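Local coordinates for structural protein VP1 (PDB 4U60) that forms the pentameric outer building block of the polyomavirus capsid and engages sialylated glycolipids such as GM1, at residues M89-V100 against L265-R276; G44-A52 against K59-T67. One frame throughout, in Å; residues are numbered along the deposited sequence. Where two conformers were deposited one is given.

Interaction 1. Residues M89-V100 against L265-R276; sequences MWEAVSVKTEVV and LPRYFNILLRKR
Val95 and Ile271 sit side by side on the tightly packed face of this antiparallel strand pair, with Val95 CG2 3.6 Å from Ile271 CG1. Ala92, Leu273, Phe269 and Trp90 share that face. Phe133 and Val135 of strand 129-136 and Val244 of strand 241-254 pack there too. Thr97 brings a hydroxyl here. With its OG1 anti to the backbone N (chi1 180°), it donates to Tyr268 O at 2.8 Å and lies over a face of the Phe269 ring. It also accepts, in the guanidinium plane, from Arg267 NH1. Arg267 NH2 also salt-bridges Asp248. At the far end Lys275 CG lies over the Trp90 six-membered ring, a CH-pi contact 4.0 Å from its centroid.

The pair belongs to the jelly-roll of the coat protein. The register shifts by one residue at a classic beta bulge, where Val93 and Ser94 both face Leu272, with bonding unbroken.

The other face is more polar and in part open to solvent, at Ser94, Lys96 and Asn270. Ser94 OG is linked to Asn270 O through a water. Lys96 NZ is hydrogen-bonded to Asn221 O, and Glu98 OE2 to Tyr203 OH of a second subunit. In a salt-bridge network at one end, Arg274 and Arg276 each grip Glu91 side-on, reaching each carboxylate oxygen from opposite faces. Arg274 NE and Arg276 NE each bond Glu91 OE1 at 2.9 Å. Arg276 NH2 bonds Glu91 OE2 at 2.9 Å. Arg274 NH2 bonds Glu91 OE2 at 3.1 Å. Gly234 N bonds it too. Val93 CG2 rests against Arg274 CD at 3.5 Å, over one face of the guanidinium.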
loop_
_atom_site.group_PDB
_atom_site.type_symbol
_atom_site.label_atom_id
_atom_site.label_comp_id
_atom_site.label_asym_id
_atom_site.label_seq_id
_atom_site.Cartn_x
_atom_site.Cartn_y
_atom_site.Cartn_z
ATOM N N MET C 89 -33.347 24.670 -6.860
ATOM C CA MET C 89 -32.918 23.327 -7.215
ATOM C C MET C 89 -32.317 22.654 -5.983
ATOM O O MET C 89 -31.778 23.332 -5.112
ATOM C CB MET C 89 -31.860 23.375 -8.311
ATOM C CG MET C 89 -32.338 24.011 -9.597
ATOM S SD MET C 89 -31.102 23.891 -10.909
ATOM C CE MET C 89 -31.285 22.181 -11.379
ATOM N N TRP C 90 -32.432 21.334 -5.923
ATOM C CA TRP C 90 -31.734 20.540 -4.907
ATOM C C TRP C 90 -30.288 20.407 -5.330
ATOM O O TRP C 90 -29.994 20.073 -6.478
ATOM C CB TRP C 90 -32.350 19.151 -4.744
ATOM C CG TRP C 90 -33.683 19.180 -4.080
ATOM C CD1 TRP C 90 -34.894 18.943 -4.653
ATOM C CD2 TRP C 90 -33.942 19.493 -2.706
ATOM N NE1 TRP C 90 -35.902 19.078 -3.711
ATOM C CE2 TRP C 90 -35.333 19.413 -2.511
ATOM C CE3 TRP C 90 -33.123 19.812 -1.616
ATOM C CZ2 TRP C 90 -35.933 19.645 -1.263
ATOM C CZ3 TRP C 90 -33.712 20.038 -0.386
ATOM C CH2 TRP C 90 -35.106 19.962 -0.219
ATOM N N GLU C 91 -29.387 20.686 -4.393
ATOM C CA GLU C 91 -27.949 20.578 -4.622
ATOM C C GLU C 91 -27.431 19.449 -3.736
ATOM O O GLU C 91 -27.641 19.478 -2.539
ATOM C CB GLU C 91 -27.302 21.889 -4.210
ATOM C CG GLU C 91 -25.795 21.951 -4.344
ATOM C CD GLU C 91 -25.224 23.233 -3.781
ATOM O OE1 GLU C 91 -26.001 24.060 -3.247
ATOM O OE2 GLU C 91 -23.989 23.425 -3.877
ATOM N N ALA C 92 -26.783 18.455 -4.341
ATOM C CA ALA C 92 -26.216 17.337 -3.590
ATOM C C ALA C 92 -24.904 17.791 -2.949
ATOM O O ALA C 92 -23.988 18.182 -3.632
ATOM C CB ALA C 92 -25.974 16.154 -4.512
ATOM N N VAL C 93 -24.850 17.743 -1.621
ATOM C CA VAL C 93 -23.740 18.302 -0.852
ATOM C C VAL C 93 -22.697 17.225 -0.515
ATOM O O VAL C 93 -21.509 17.475 -0.578
ATOM C CB VAL C 93 -24.254 18.882 0.476
ATOM C CG1 VAL C 93 -23.103 19.402 1.328
ATOM C CG2 VAL C 93 -25.282 19.983 0.231
ATOM N N SER C 94 -23.175 16.048 -0.154
ATOM C CA SER C 94 -22.300 14.970 0.308
ATOM C C SER C 94 -23.005 13.642 0.225
ATOM O O SER C 94 -24.239 13.579 0.184
ATOM C CB SER C 94 -21.871 15.236 1.767
ATOM O OG SER C 94 -22.983 15.272 2.652
ATOM N N VAL C 95 -22.205 12.572 0.247
ATOM C CA VAL C 95 -22.738 11.212 0.246
ATOM C C VAL C 95 -21.926 10.350 1.199
ATOM O O VAL C 95 -20.696 10.464 1.244
ATOM C CB VAL C 95 -22.763 10.587 -1.163
ATOM C CG1 VAL C 95 -21.371 10.574 -1.804
ATOM C CG2 VAL C 95 -23.373 9.191 -1.123
ATOM N N LYS C 96 -22.623 9.511 1.953
ATOM C CA LYS C 96 -22.005 8.402 2.690
ATOM C C LYS C 96 -22.394 7.159 1.908
ATOM O O LYS C 96 -23.566 6.870 1.721
ATOM C CB LYS C 96 -22.520 8.337 4.126
ATOM C CG LYS C 96 -22.290 9.617 4.915
ATOM C CD LYS C 96 -22.759 9.522 6.360
ATOM C CE LYS C 96 -21.816 8.717 7.236
ATOM N NZ LYS C 96 -22.371 8.461 8.589
ATOM N N THR C 97 -21.414 6.420 1.427
ATOM C CA THR C 97 -21.710 5.222 0.645
ATOM C C THR C 97 -20.840 4.066 1.118
ATOM O O THR C 97 -19.682 4.282 1.504
ATOM C CB THR C 97 -21.530 5.505 -0.874
ATOM O OG1 THR C 97 -21.811 4.345 -1.656
ATOM C CG2 THR C 97 -20.125 6.008 -1.210
ATOM N N GLU C 98 -21.387 2.853 1.029
ATOM C CA GLU C 98 -20.737 1.631 1.506
ATOM C C GLU C 98 -21.116 0.480 0.651
ATOM O O GLU C 98 -22.258 0.388 0.181
ATOM C CB GLU C 98 -21.203 1.235 2.909
ATOM C CG GLU C 98 -21.065 2.248 3.995
ATOM C CD GLU C 98 -21.735 1.799 5.280
ATOM O OE1 GLU C 98 -22.344 2.681 5.896
ATOM O OE2 GLU C 98 -21.598 0.616 5.705
ATOM N N VAL C 99 -20.165 -0.440 0.494
ATOM C CA VAL C 99 -20.438 -1.737 -0.097
ATOM C C VAL C 99 -20.990 -2.626 1.002
ATOM O O VAL C 99 -20.448 -2.675 2.107
ATOM C CB VAL C 99 -19.170 -2.356 -0.697
ATOM C CG1 VAL C 99 -19.434 -3.785 -1.189
ATOM C CG2 VAL C 99 -18.647 -1.484 -1.814
ATOM N N VAL C 100 -22.096 -3.290 0.703
ATOM C CA VAL C 100 -22.842 -4.096 1.671
ATOM C C VAL C 100 -22.495 -5.549 1.495
ATOM O O VAL C 100 -22.288 -6.001 0.378
ATOM C CB VAL C 100 -24.352 -3.906 1.458
ATOM C CG1 VAL C 100 -25.179 -4.672 2.482
ATOM C CG2 VAL C 100 -24.689 -2.425 1.508
ATOM N N LEU C 265 -21.552 -7.077 -5.284
ATOM C CA LEU C 265 -22.213 -6.745 -4.034
ATOM C C LEU C 265 -23.037 -5.463 -4.182
ATOM O O LEU C 265 -22.733 -4.615 -5.039
ATOM C CB LEU C 265 -21.194 -6.575 -2.905
ATOM C CG LEU C 265 -20.502 -7.874 -2.438
ATOM C CD1 LEU C 265 -19.480 -7.531 -1.367
ATOM C CD2 LEU C 265 -21.478 -8.911 -1.906
ATOM N N PRO C 266 -24.051 -5.304 -3.325
ATOM C CA PRO C 266 -24.848 -4.093 -3.359
ATOM C C PRO C 266 -24.107 -2.908 -2.744
ATOM O O PRO C 266 -23.137 -3.087 -2.010
ATOM C CB PRO C 266 -26.088 -4.447 -2.520
ATOM C CG PRO C 266 -25.784 -5.734 -1.806
ATOM C CD PRO C 266 -24.415 -6.185 -2.204
ATOM N N ARG C 267 -24.566 -1.709 -3.066
ATOM C CA ARG C 267 -24.018 -0.497 -2.496
ATOM C C ARG C 267 -25.155 0.332 -1.912
ATOM O O ARG C 267 -26.233 0.468 -2.518
ATOM C CB ARG C 267 -23.286 0.303 -3.567
ATOM C CG ARG C 267 -22.664 1.591 -3.058
ATOM C CD ARG C 267 -21.806 2.226 -4.147
ATOM N NE ARG C 267 -20.496 1.583 -4.313
ATOM C CZ ARG C 267 -19.380 1.939 -3.675
ATOM N NH1 ARG C 267 -19.385 2.923 -2.771
ATOM N NH2 ARG C 267 -18.238 1.317 -3.926
ATOM N N TYR C 268 -24.874 0.894 -0.744
ATOM C CA TYR C 268 -25.775 1.779 -0.027
ATOM C C TYR C 268 -25.335 3.224 -0.182
ATOM O O TYR C 268 -24.143 3.502 -0.275
ATOM C CB TYR C 268 -25.727 1.392 1.448
ATOM C CG TYR C 268 -26.353 2.409 2.367
ATOM C CD1 TYR C 268 -27.717 2.383 2.631
ATOM C CD2 TYR C 268 -25.581 3.393 2.973
ATOM C CE1 TYR C 268 -28.311 3.323 3.485
ATOM C CE2 TYR C 268 -26.155 4.327 3.827
ATOM C CZ TYR C 268 -27.515 4.279 4.088
ATOM O OH TYR C 268 -28.089 5.196 4.942
ATOM N N PHE C 269 -26.300 4.139 -0.192
ATOM C CA PHE C 269 -26.042 5.565 -0.293
ATOM C C PHE C 269 -26.923 6.351 0.661
ATOM O O PHE C 269 -28.114 6.079 0.768
ATOM C CB PHE C 269 -26.361 6.100 -1.699
ATOM C CG PHE C 269 -25.663 5.398 -2.827
ATOM C CD1 PHE C 269 -26.198 4.233 -3.364
ATOM C CD2 PHE C 269 -24.518 5.944 -3.415
ATOM C CE1 PHE C 269 -25.607 3.609 -4.447
ATOM C CE2 PHE C 269 -23.914 5.291 -4.490
ATOM C CZ PHE C 269 -24.473 4.127 -4.981
ATOM N N ASN C 270 -26.331 7.350 1.299
ATOM C CA ASN C 270 -27.073 8.351 2.058
ATOM C C ASN C 270 -26.574 9.708 1.597
ATOM O O ASN C 270 -25.435 10.083 1.862
ATOM C CB ASN C 270 -26.879 8.170 3.570
ATOM C CG ASN C 270 -27.753 9.110 4.394
ATOM O OD1 ASN C 270 -28.746 8.694 4.993
ATOM N ND2 ASN C 270 -27.387 10.382 4.426
ATOM N N ILE C 271 -27.432 10.424 0.887
ATOM C CA ILE C 271 -27.060 11.664 0.232
ATOM C C ILE C 271 -27.770 12.843 0.890
ATOM O O ILE C 271 -28.987 12.829 1.073
ATOM C CB ILE C 271 -27.404 11.601 -1.273
ATOM C CG1 ILE C 271 -26.637 10.447 -1.922
ATOM C CG2 ILE C 271 -27.107 12.928 -1.940
ATOM C CD1 ILE C 271 -27.208 9.962 -3.225
ATOM N N LEU C 272 -26.989 13.846 1.260
ATOM C CA LEU C 272 -27.500 15.076 1.847
ATOM C C LEU C 272 -27.661 16.103 0.754
ATOM O O LEU C 272 -26.730 16.313 -0.014
ATOM C CB LEU C 272 -26.515 15.581 2.897
ATOM C CG LEU C 272 -26.895 16.877 3.595
ATOM C CD1 LEU C 272 -28.051 16.629 4.541
ATOM C CD2 LEU C 272 -25.695 17.454 4.338
ATOM N N LEU C 273 -28.835 16.738 0.684
ATOM C CA LEU C 273 -29.098 17.785 -0.318
ATOM C C LEU C 273 -29.624 19.034 0.338
ATOM O O LEU C 273 -30.236 18.979 1.418
ATOM C CB LEU C 273 -30.104 17.335 -1.377
ATOM C CG LEU C 273 -29.713 16.064 -2.132
ATOM C CD1 LEU C 273 -30.489 14.889 -1.559
ATOM C CD2 LEU C 273 -29.979 16.172 -3.614
ATOM N N ARG C 274 -29.396 20.161 -0.328
ATOM C CA ARG C 274 -29.799 21.450 0.176
ATOM C C ARG C 274 -30.418 22.259 -0.946
ATOM O O ARG C 274 -30.144 22.022 -2.124
ATOM C CB ARG C 274 -28.611 22.203 0.781
ATOM C CG ARG C 274 -27.560 22.659 -0.220
ATOM C CD ARG C 274 -26.386 23.325 0.466
ATOM N NE ARG C 274 -25.305 23.628 -0.470
ATOM C CZ ARG C 274 -24.052 23.951 -0.117
ATOM N NH1 ARG C 274 -23.698 24.023 1.156
ATOM N NH2 ARG C 274 -23.145 24.213 -1.041
ATOM N N LYS C 275 -31.251 23.218 -0.574
ATOM C CA LYS C 275 -31.898 24.064 -1.557
ATOM C C LYS C 275 -30.968 25.170 -2.023
ATOM O O LYS C 275 -30.400 25.897 -1.206
ATOM C CB LYS C 275 -33.172 24.688 -0.995
ATOM C CG LYS C 275 -34.325 23.719 -0.858
ATOM C CD LYS C 275 -35.563 24.419 -0.314
ATOM C CE LYS C 275 -36.642 23.407 0.047
ATOM N NZ LYS C 275 -37.812 24.060 0.693
ATOM N N ARG C 276 -30.857 25.293 -3.345
ATOM C CA ARG C 276 -30.034 26.311 -3.990
ATOM C C ARG C 276 -30.873 27.141 -4.972
ATOM O O ARG C 276 -31.556 26.600 -5.840
ATOM C CB ARG C 276 -28.894 25.645 -4.751
ATOM C CG ARG C 276 -28.066 26.583 -5.626
ATOM C CD ARG C 276 -27.112 27.439 -4.811
ATOM N NE ARG C 276 -25.936 26.671 -4.409
ATOM C CZ ARG C 276 -24.731 27.179 -4.135
ATOM N NH1 ARG C 276 -24.510 28.488 -4.196
ATOM N NH2 ARG C 276 -23.735 26.358 -3.807
HETATM O O HOH W 1 -24.010 12.626 3.375
#

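Interaction 2. Residues G44-A52 against K59-T67; sequences GYSEKVTVA and KPTSGEIPT. With SIA (N-acetyl-alpha-neuraminic acid), chain G.
Thr50 and Glu64 carry the main hydrogen bonds between these two loop segments. Thr50 N donates to Glu64 OE2 at 2.9 Å, nearly straight at 172°. Thr50 OG1 donates to the syn lone pair of Glu64 OE1, at 2.7 Å. The carboxylate is thus held by both its oxygens. Thr61 N and Thr61 OG1 come to Glu64 OE1 on its anti side, the hydroxyl at 2.6 Å. Three donors therefore converge on that one oxygen. The Glu64 chain starts between its own backbone N and carbonyl carbon (chi1 75°) and then runs extended, which carries the carboxylate up to Thr50.

A single direct backbone bond joins the segments, from Glu47 N to Gly63 O at 2.9 Å. Gly63 lies in a type II turn from Thr61 to Glu64. A water donates to both Lys48 O and Thr61 OG1, adding a second link nearby.

Apolar contact is slight. The methyls Thr50 CG2 and Thr61 CG2 meet tip to tip, 3.9 Å apart, and Val49 CG1 sets a methyl against Glu64 OE2. Beyond the two segments, Val49 packs on Val108 and Glu64 on His109, both of a third subunit.

The sialic acid is bound by both segments. Its N5 donates to Thr50 OG1 at 2.8 Å, almost linearly at 177°. Val51 binds the glycerol chain through N and O. Lys59 N donates to O10, and Lys59 O accepts from O4 at 2.6 Å. Arg114 of the third subunit adds a further bond.

With its proton turned to Glu64, Thr50 OG1 is left to meet the N-acetyl N-H as an acceptor. Glu64, in the second shell, probably fixes the hydroxyl in that orientation.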
loop_
_atom_site.group_PDB
_atom_site.type_symbol
_atom_site.label_atom_id
_atom_site.label_comp_id
_atom_site.label_asym_id
_atom_site.label_seq_id
_atom_site.Cartn_x
_atom_site.Cartn_y
_atom_site.Cartn_z
ATOM N N GLY C 44 -27.064 -12.063 -8.321
ATOM C CA GLY C 44 -25.857 -11.417 -7.811
ATOM C C GLY C 44 -24.562 -11.944 -8.369
ATOM O O GLY C 44 -23.496 -11.555 -7.890
ATOM N N TYR C 45 -24.658 -12.841 -9.340
ATOM C CA TYR C 45 -23.521 -13.401 -10.050
ATOM C C TYR C 45 -23.798 -13.285 -11.539
ATOM O O TYR C 45 -24.960 -13.182 -11.955
ATOM C CB TYR C 45 -23.306 -14.877 -9.749
ATOM C CG TYR C 45 -22.922 -15.263 -8.319
ATOM C CD1 TYR C 45 -23.877 -15.385 -7.319
ATOM C CD2 TYR C 45 -21.605 -15.576 -8.001
ATOM C CE1 TYR C 45 -23.535 -15.774 -6.023
ATOM C CE2 TYR C 45 -21.243 -15.957 -6.722
ATOM C CZ TYR C 45 -22.196 -16.047 -5.727
ATOM O OH TYR C 45 -21.862 -16.467 -4.465
ATOM N N SER C 46 -22.753 -13.353 -12.358
ATOM C CA SER C 46 -22.962 -13.550 -13.788
ATOM C C SER C 46 -23.264 -15.020 -14.073
ATOM O O SER C 46 -23.101 -15.915 -13.216
ATOM C CB SER C 46 -21.723 -13.133 -14.568
ATOM O OG SER C 46 -20.682 -14.068 -14.394
ATOM N N GLU C 47 -23.730 -15.279 -15.293
ATOM C CA GLU C 47 -23.691 -16.609 -15.846
ATOM C C GLU C 47 -22.225 -16.995 -16.038
ATOM O O GLU C 47 -21.322 -16.121 -15.993
ATOM C CB GLU C 47 -24.426 -16.656 -17.183
ATOM C CG GLU C 47 -25.903 -16.304 -17.075
ATOM C CD GLU C 47 -26.698 -17.274 -16.230
ATOM O OE1 GLU C 47 -26.418 -18.495 -16.254
ATOM O OE2 GLU C 47 -27.680 -16.839 -15.602
ATOM N N LYS C 48 -21.983 -18.280 -16.270
ATOM C CA LYS C 48 -20.610 -18.759 -16.509
ATOM C C LYS C 48 -19.911 -17.977 -17.613
ATOM O O LYS C 48 -20.458 -17.781 -18.709
ATOM C CB LYS C 48 -20.600 -20.250 -16.847
ATOM C CG LYS C 48 -20.935 -21.126 -15.656
ATOM C CD LYS C 48 -21.114 -22.578 -16.030
ATOM C CE LYS C 48 -21.762 -23.348 -14.884
ATOM N NZ LYS C 48 -22.049 -24.738 -15.254
ATOM N N VAL C 49 -18.680 -17.562 -17.341
ATOM C CA VAL C 49 -17.857 -16.905 -18.334
ATOM C C VAL C 49 -17.449 -17.883 -19.436
ATOM O O VAL C 49 -17.115 -19.042 -19.171
ATOM C CB VAL C 49 -16.610 -16.284 -17.649
ATOM C CG1 VAL C 49 -15.623 -15.767 -18.671
ATOM C CG2 VAL C 49 -17.037 -15.169 -16.703
ATOM N N THR C 50 -17.533 -17.408 -20.688
ATOM C CA THR C 50 -17.062 -18.179 -21.833
ATOM C C THR C 50 -15.996 -17.352 -22.520
ATOM O O THR C 50 -15.844 -16.149 -22.239
ATOM C CB THR C 50 -18.196 -18.562 -22.830
ATOM O OG1 THR C 50 -18.649 -17.380 -23.514
ATOM C CG2 THR C 50 -19.361 -19.229 -22.113
ATOM N N VAL C 51 -15.237 -17.993 -23.403
ATOM C CA VAL C 51 -14.065 -17.359 -24.011
ATOM C C VAL C 51 -14.097 -17.529 -25.519
ATOM O O VAL C 51 -14.286 -18.646 -26.053
ATOM C CB VAL C 51 -12.776 -17.950 -23.392
ATOM C CG1 VAL C 51 -11.536 -17.445 -24.106
ATOM C CG2 VAL C 51 -12.745 -17.635 -21.908
ATOM N N ALA C 52 -13.936 -16.402 -26.203
ATOM C CA ALA C 52 -13.965 -16.403 -27.667
ATOM C C ALA C 52 -12.884 -17.270 -28.269
ATOM O O ALA C 52 -11.754 -17.276 -27.790
ATOM C CB ALA C 52 -13.802 -14.989 -28.192
ATOM N N LYS C 59 -18.500 -13.339 -28.929
ATOM C CA LYS C 59 -19.926 -13.149 -28.724
ATOM C C LYS C 59 -20.278 -13.647 -27.325
ATOM O O LYS C 59 -20.561 -14.830 -27.130
ATOM C CB LYS C 59 -20.700 -13.913 -29.786
ATOM C CG LYS C 59 -22.185 -13.645 -29.764
ATOM C CD LYS C 59 -22.858 -14.362 -30.910
ATOM C CE LYS C 59 -24.367 -14.174 -30.832
ATOM N NZ LYS C 59 -25.070 -14.758 -31.998
ATOM N N PRO C 60 -20.237 -12.747 -26.344
ATOM C CA PRO C 60 -20.562 -13.208 -24.994
ATOM C C PRO C 60 -21.952 -13.787 -24.892
ATOM O O PRO C 60 -22.880 -13.328 -25.566
ATOM C CB PRO C 60 -20.426 -11.936 -24.128
ATOM C CG PRO C 60 -20.374 -10.797 -25.098
ATOM C CD PRO C 60 -19.826 -11.328 -26.368
ATOM N N THR C 61 -22.096 -14.831 -24.080
ATOM C CA THR C 61 -23.398 -15.419 -23.867
ATOM C C THR C 61 -24.277 -14.436 -23.098
ATOM O O THR C 61 -23.792 -13.503 -22.417
ATOM C CB THR C 61 -23.292 -16.736 -23.087
ATOM O OG1 THR C 61 -22.656 -16.507 -21.825
ATOM C CG2 THR C 61 -22.483 -17.764 -23.885
ATOM N N SER C 62 -25.580 -14.653 -23.205
ATOM C CA SER C 62 -26.521 -13.836 -22.471
ATOM C C SER C 62 -26.314 -14.015 -20.977
ATOM O O SER C 62 -26.306 -15.142 -20.469
ATOM C CB SER C 62 -27.958 -14.197 -22.824
ATOM O OG SER C 62 -28.841 -13.265 -22.219
ATOM N N GLY C 63 -26.116 -12.900 -20.290
ATOM C CA GLY C 63 -25.977 -12.914 -18.842
ATOM C C GLY C 63 -24.584 -13.090 -18.295
ATOM O O GLY C 63 -24.428 -13.161 -17.082
ATOM N N GLU C 64 -23.555 -13.183 -19.137
ATOM C CA GLU C 64 -22.206 -13.337 -18.604
ATOM C C GLU C 64 -21.457 -12.022 -18.421
ATOM O O GLU C 64 -20.296 -12.045 -18.030
ATOM C CB GLU C 64 -21.358 -14.307 -19.436
ATOM C CG GLU C 64 -20.825 -13.804 -20.774
ATOM C CD GLU C 64 -19.798 -14.763 -21.333
ATOM O OE1 GLU C 64 -20.189 -15.626 -22.169
ATOM O OE2 GLU C 64 -18.627 -14.684 -20.889
ATOM N N ILE C 65 -22.085 -10.886 -18.715
ATOM C CA ILE C 65 -21.344 -9.654 -18.597
ATOM C C ILE C 65 -22.002 -8.652 -17.627
ATOM O O ILE C 65 -23.202 -8.407 -17.666
ATOM C CB ILE C 65 -20.952 -9.013 -19.926
ATOM C CG1 ILE C 65 -22.193 -8.519 -20.571
ATOM C CG2 ILE C 65 -20.078 -9.913 -20.835
ATOM C CD1 ILE C 65 -22.368 -7.066 -20.257
ATOM N N PRO C 66 -21.191 -8.105 -16.731
ATOM C CA PRO C 66 -21.666 -7.109 -15.780
ATOM C C PRO C 66 -22.088 -5.786 -16.420
ATOM O O PRO C 66 -21.488 -5.357 -17.414
ATOM C CB PRO C 66 -20.458 -6.906 -14.871
ATOM C CG PRO C 66 -19.741 -8.213 -14.922
ATOM C CD PRO C 66 -19.924 -8.717 -16.312
ATOM N N THR C 67 -23.098 -5.147 -15.824
ATOM C CA THR C 67 -23.598 -3.864 -16.287
ATOM C C THR C 67 -23.650 -2.893 -15.111
ATOM O O THR C 67 -23.515 -3.297 -13.945
ATOM C CB THR C 67 -24.994 -3.984 -16.918
ATOM O OG1 THR C 67 -25.862 -4.695 -16.034
ATOM C CG2 THR C 67 -24.918 -4.718 -18.243
HETATM C C1 SIA G . -21.342 -21.033 -26.048
HETATM C C2 SIA G . -20.659 -20.795 -27.389
HETATM C C3 SIA G . -21.126 -19.465 -27.990
HETATM C C4 SIA G . -20.498 -18.216 -27.357
HETATM C C5 SIA G . -18.996 -18.368 -27.163
HETATM C C6 SIA G . -18.691 -19.703 -26.481
HETATM C C7 SIA G . -17.207 -19.990 -26.257
HETATM C C8 SIA G . -16.966 -21.402 -25.702
HETATM C C9 SIA G . -15.625 -21.566 -24.965
HETATM C C10 SIA G . -17.794 -16.232 -26.859
HETATM C C11 SIA G . -17.258 -15.207 -25.882
HETATM N N5 SIA G . -18.432 -17.286 -26.341
HETATM O O1A SIA G . -22.543 -20.683 -25.898
HETATM O O1B SIA G . -20.726 -21.595 -25.107
HETATM O O4 SIA G . -20.813 -17.120 -28.254
HETATM O O6 SIA G . -19.236 -20.781 -27.277
HETATM O O7 SIA G . -16.476 -19.803 -27.461
HETATM O O8 SIA G . -18.000 -21.736 -24.787
HETATM O O9 SIA G . -15.681 -20.972 -23.647
HETATM O O10 SIA G . -17.678 -16.067 -28.061
HETATM O O HOH W 2 -22.744 -18.508 -19.940
#

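In the fold
Interactions 1 and 2 lie on opposite sides of the chain's centre, with their own centres about 31 Å apart. Interaction 1 ties two long strands of the jelly-roll together and has one face in its core. Interaction 2 is a partly buried surface contact within one loop region, between strands 12-29 and 69-74, where the capsomer binds sialic acid. The first relies on regular backbone bonding, with a carboxylate held by two arginines at one end. The second has little backbone pairing and depends on a carboxylate gathering hydroxyl and amide donors. Strand 260-279 connects them: it supplies 265-276, and its Tyr262 bonds Ser46. Both contacts also touch neighbouring subunits.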